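Tannase (Lactobacillus plantarum, PDB 3WA7) hydrolyses the galloyl ester bonds of tannins and has an alpha/beta-hydrolase fold. Local coordinates at residues L374-T377 with T382-L385; N359-A364 with K369-L374. All blocks are in the same frame, centred on the assembly; numbering follows the deposited sequence.

How the contacts relate
Contact 2 (359-364 with 369-374) is the more buried of the two and contact 1 (374-377 with 382-385) lies at the surface, their centres about 8 Å apart. They follow one another along the chain, share Leu374 and both involve helix 373-377, which contact 2 leads into and contact 1 leaves. Their chemistry follows their depth: contact 2 combines a buried pair of phenylalanine rings with a lysine-aspartate salt bridge between partly exposed residues, whereas contact 1 rests on a glutamine amide held to one backbone carbonyl. His370 lies between them, its backbone N probably hydrogen-bonded to Gln384 O and its ring beside Gln376.

Contact 1 of 2, residues L374-T377 with T382-L385; sequences LAQT and TAQL
Gln376, on the short helix 373-377, faces segment 382-385, in the loop after it, and the two backbones come closest where its CA lies 6.1 Å from the CA of Leu385. Gln376 supplies all of the helix's side of the contact. With CG anti to the backbone N (chi1 178°), its chain sets out toward the loop and then bends at chi2, turning the amide along the backbone of Ala383 and Gln384. Gln376 NE2 donates to Ala383 O at 3.1 Å. The bond is nearly straight at the proton, 170°, and the oxygen lies almost in the amide plane of the glutamine, so the donor is well aimed. The acceptor is used less conventionally: the nitrogen stands above the carbonyl plane, 56° out of it, and is not directed at a lone pair.

The amide oxygen, Gln376 OE1, comes close to the Gln384 carbonyl without a hydrogen bond, 3.3 Å from both Gln384 C and Gln384 O, the two oxygens both being acceptors. Although Leu385 N is also near OE1, the angle is too poor for a hydrogen bond. The aliphatic part of the side chain contributes packing, Gln376 CG lying 4.0 Å from Leu385 CB, while the methyl carbon Ala383 CB approaches Gln376 OE1 at 4.2 Å. His370 touches both Gln376 and Ala383, and Gln384 pairs with its backbone, so the loop and the helix meet around one histidine.

This is a tie between a one-and-a-half-turn helix and the loop that returns from it toward helix 388-393. Because the linking acceptor is a main-chain carbonyl, the chemistry depends on the path of the loop at Ala383 rather than on its side chain, and a single uncharged hydrogen bond joins the two segments at this surface.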
loop_
_atom_site.group_PDB
_atom_site.type_symbol
_atom_site.label_atom_id
_atom_site.label_comp_id
_atom_site.label_asym_id
_atom_site.label_seq_id
_atom_site.Cartn_x
_atom_site.Cartn_y
_atom_site.Cartn_z
ATOM N N LEU A 374 -16.805 17.315 -3.909
ATOM C CA LEU A 374 -17.917 17.125 -2.983
ATOM C C LEU A 374 -17.637 17.656 -1.577
ATOM O O LEU A 374 -18.425 18.431 -1.028
ATOM C CB LEU A 374 -18.271 15.643 -2.888
ATOM C CG LEU A 374 -19.366 15.321 -1.873
ATOM C CD1 LEU A 374 -20.717 15.679 -2.457
ATOM C CD2 LEU A 374 -19.316 13.852 -1.515
ATOM N N ALA A 375 -16.520 17.232 -0.990
ATOM C CA ALA A 375 -16.170 17.658 0.361
ATOM C C ALA A 375 -15.776 19.130 0.446
ATOM O O ALA A 375 -15.962 19.763 1.483
ATOM C CB ALA A 375 -15.052 16.780 0.916
ATOM N N GLN A 376 -15.230 19.674 -0.637
ATOM C CA GLN A 376 -14.846 21.080 -0.651
ATOM C C GLN A 376 -16.131 21.894 -0.627
ATOM O O GLN A 376 -16.279 22.839 0.149
ATOM C CB GLN A 376 -14.052 21.405 -1.919
ATOM C CG GLN A 376 -13.644 22.875 -2.069
ATOM C CD GLN A 376 -12.835 23.394 -0.888
ATOM O OE1 GLN A 376 -12.083 22.649 -0.261
ATOM N NE2 GLN A 376 -12.976 24.684 -0.594
ATOM N N THR A 377 -17.068 21.501 -1.480
ATOM C CA THR A 377 -18.348 22.184 -1.581
ATOM C C THR A 377 -19.128 22.134 -0.273
ATOM O O THR A 377 -19.733 23.126 0.134
ATOM C CB THR A 377 -19.209 21.566 -2.702
ATOM O OG1 THR A 377 -18.539 21.729 -3.958
ATOM C CG2 THR A 377 -20.575 22.241 -2.767
ATOM N N THR A 382 -13.378 26.191 7.254
ATOM C CA THR A 382 -12.682 26.951 6.220
ATOM C C THR A 382 -11.659 25.992 5.625
ATOM O O THR A 382 -10.878 25.388 6.361
ATOM C CB THR A 382 -11.953 28.174 6.814
ATOM O OG1 THR A 382 -12.906 29.035 7.445
ATOM C CG2 THR A 382 -11.231 28.947 5.721
ATOM N N ALA A 383 -11.658 25.843 4.305
ATOM C CA ALA A 383 -10.732 24.907 3.681
ATOM C C ALA A 383 -10.384 25.180 2.224
ATOM O O ALA A 383 -11.094 25.895 1.515
ATOM C CB ALA A 383 -11.287 23.496 3.812
ATOM N N GLN A 384 -9.277 24.581 1.794
ATOM C CA GLN A 384 -8.792 24.693 0.426
ATOM C C GLN A 384 -8.865 23.311 -0.208
ATOM O O GLN A 384 -8.838 22.298 0.492
ATOM C CB GLN A 384 -7.330 25.144 0.396
ATOM C CG GLN A 384 -7.041 26.513 0.976
ATOM C CD GLN A 384 -5.556 26.828 0.936
ATOM O OE1 GLN A 384 -4.940 26.833 -0.130
ATOM N NE2 GLN A 384 -4.970 27.081 2.101
ATOM N N LEU A 385 -8.950 23.279 -1.533
ATOM C CA LEU A 385 -8.992 22.024 -2.276
ATOM C C LEU A 385 -7.582 21.788 -2.812
ATOM O O LEU A 385 -6.989 22.671 -3.431
ATOM C CB LEU A 385 -9.991 22.130 -3.437
ATOM C CG LEU A 385 -10.103 20.966 -4.426
ATOM C CD1 LEU A 385 -10.589 19.704 -3.723
ATOM C CD2 LEU A 385 -11.070 21.355 -5.535
#

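Contact 2 of 2, residues N359-A364 with K369-L374; sequences NLFGDA and KHFTAL
Lys369 and Phe361 bury the most surface here, with Phe371 next. The aliphatic chain of Lys369 runs past the backbone of the opposite segment, its CD 3.3 Å from Phe361 O. Extended beyond CG, with every later torsion near 180°, it carries the ammonium group out to Asp363, where Lys369 NZ and Asp363 OD2 form a salt bridge of 2.7 Å. The lysine meets that oxygen from above the carboxylate plane, 60° out of it; Asp363 OD1 is meanwhile bonded to Thr365 OG1 and Ala366 N, which helps fix the carboxylate's rotation.

Phe361 is the first residue to leave helical geometry after helix 356-360, and Thr372 is the N-cap of helix 373-377; the contact thus packs the two ends of the link between these short helices of the alpha/beta-hydrolase against each other.

Deeper in, the rings of Phe361 and Phe371 lie near parallel, planes at 29°, but are slid so far apart that they barely overlap, with centroids separated by 4.9 Å. Phe371 CB sits over one face of the Phe361 ring in a CH-pi contact, 4.0 Å from its centroid, while Phe361 CD1 approaches Phe371 CD2 at 3.4 Å. Both rings also touch Leu209 of helix 209-220.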
loop_
_atom_site.group_PDB
_atom_site.type_symbol
_atom_site.label_atom_id
_atom_site.label_comp_id
_atom_site.label_asym_id
_atom_site.label_seq_id
_atom_site.Cartn_x
_atom_site.Cartn_y
_atom_site.Cartn_z
ATOM N N ASN A 359 -5.032 15.386 6.143
ATOM C CA ASN A 359 -3.739 15.859 6.638
ATOM C C ASN A 359 -2.643 15.591 5.603
ATOM O O ASN A 359 -1.722 16.389 5.444
ATOM C CB ASN A 359 -3.422 15.147 7.958
ATOM C CG ASN A 359 -2.210 15.713 8.675
ATOM O OD1 ASN A 359 -1.571 15.008 9.455
ATOM N ND2 ASN A 359 -1.903 16.989 8.438
ATOM N N LEU A 360 -2.743 14.461 4.907
ATOM C CA LEU A 360 -1.775 14.117 3.866
ATOM C C LEU A 360 -1.768 15.198 2.789
ATOM O O LEU A 360 -0.712 15.583 2.285
ATOM C CB LEU A 360 -2.139 12.775 3.210
ATOM C CG LEU A 360 -1.441 12.475 1.877
ATOM C CD1 LEU A 360 0.054 12.247 2.115
ATOM C CD2 LEU A 360 -2.081 11.245 1.225
ATOM N N PHE A 361 -2.957 15.684 2.438
ATOM C CA PHE A 361 -3.083 16.700 1.401
ATOM C C PHE A 361 -2.902 18.146 1.850
ATOM O O PHE A 361 -3.169 19.079 1.089
ATOM C CB PHE A 361 -4.415 16.536 0.664
ATOM C CG PHE A 361 -4.402 15.437 -0.369
ATOM C CD1 PHE A 361 -5.120 14.261 -0.172
ATOM C CD2 PHE A 361 -3.668 15.582 -1.542
ATOM C CE1 PHE A 361 -5.110 13.246 -1.133
ATOM C CE2 PHE A 361 -3.649 14.577 -2.509
ATOM C CZ PHE A 361 -4.372 13.407 -2.304
ATOM N N GLY A 362 -2.457 18.341 3.084
ATOM C CA GLY A 362 -2.203 19.696 3.539
ATOM C C GLY A 362 -0.872 20.085 2.919
ATOM O O GLY A 362 -0.240 19.259 2.255
ATOM N N ASP A 363 -0.442 21.329 3.103
ATOM C CA ASP A 363 0.842 21.755 2.563
ATOM C C ASP A 363 1.504 22.757 3.495
ATOM O O ASP A 363 1.131 22.860 4.664
ATOM C CB ASP A 363 0.694 22.341 1.147
ATOM C CG ASP A 363 -0.204 23.565 1.096
ATOM O OD1 ASP A 363 -0.573 24.107 2.159
ATOM O OD2 ASP A 363 -0.534 23.992 -0.030
ATOM N N ALA A 364 2.486 23.490 2.981
ATOM C CA ALA A 364 3.212 24.465 3.784
ATOM C C ALA A 364 2.317 25.495 4.462
ATOM O O ALA A 364 2.699 26.074 5.481
ATOM C CB ALA A 364 4.259 25.170 2.924
ATOM N N LYS A 369 -6.348 19.617 3.783
ATOM C CA LYS A 369 -7.144 20.092 2.656
ATOM C C LYS A 369 -8.119 19.020 2.193
ATOM O O LYS A 369 -7.997 17.848 2.555
ATOM C CB LYS A 369 -6.253 20.441 1.457
ATOM C CG LYS A 369 -5.332 21.640 1.612
ATOM C CD LYS A 369 -4.661 21.943 0.275
ATOM C CE LYS A 369 -3.660 23.088 0.372
ATOM N NZ LYS A 369 -3.019 23.369 -0.952
ATOM N N HIS A 370 -9.099 19.435 1.399
ATOM C CA HIS A 370 -10.039 18.486 0.823
ATOM C C HIS A 370 -9.366 18.051 -0.473
ATOM O O HIS A 370 -8.430 18.709 -0.940
ATOM C CB HIS A 370 -11.379 19.159 0.522
ATOM C CG HIS A 370 -12.160 19.515 1.745
ATOM N ND1 HIS A 370 -12.569 18.574 2.664
ATOM C CD2 HIS A 370 -12.600 20.710 2.207
ATOM C CE1 HIS A 370 -13.228 19.173 3.641
ATOM N NE2 HIS A 370 -13.260 20.469 3.387
ATOM N N PHE A 371 -9.818 16.940 -1.046
ATOM C CA PHE A 371 -9.241 16.445 -2.289
ATOM C C PHE A 371 -10.318 15.921 -3.231
ATOM O O PHE A 371 -10.040 15.160 -4.161
ATOM C CB PHE A 371 -8.183 15.371 -2.002
ATOM C CG PHE A 371 -8.598 14.350 -0.976
ATOM C CD1 PHE A 371 -9.126 13.122 -1.367
ATOM C CD2 PHE A 371 -8.442 14.611 0.385
ATOM C CE1 PHE A 371 -9.488 12.166 -0.414
ATOM C CE2 PHE A 371 -8.800 13.666 1.343
ATOM C CZ PHE A 371 -9.324 12.439 0.941
ATOM N N THR A 372 -11.550 16.351 -2.972
ATOM C CA THR A 372 -12.709 15.990 -3.785
ATOM C C THR A 372 -13.602 17.222 -3.845
ATOM O O THR A 372 -13.693 17.977 -2.877
ATOM C CB THR A 372 -13.522 14.829 -3.168
ATOM O OG1 THR A 372 -14.053 15.232 -1.898
ATOM C CG2 THR A 372 -12.642 13.600 -2.993
ATOM N N ALA A 373 -14.255 17.430 -4.983
ATOM C CA ALA A 373 -15.138 18.579 -5.142
ATOM C C ALA A 373 -16.291 18.517 -4.140
ATOM O O ALA A 373 -16.697 19.534 -3.580
ATOM C CB ALA A 373 -15.682 18.621 -6.570
ATOM N N LEU A 374 -16.805 17.315 -3.909
ATOM C CA LEU A 374 -17.917 17.125 -2.983
ATOM C C LEU A 374 -17.637 17.656 -1.577
ATOM O O LEU A 374 -18.425 18.431 -1.028
ATOM C CB LEU A 374 -18.271 15.643 -2.888
ATOM C CG LEU A 374 -19.366 15.321 -1.873
ATOM C CD1 LEU A 374 -20.717 15.679 -2.457
ATOM C CD2 LEU A 374 -19.316 13.852 -1.515
#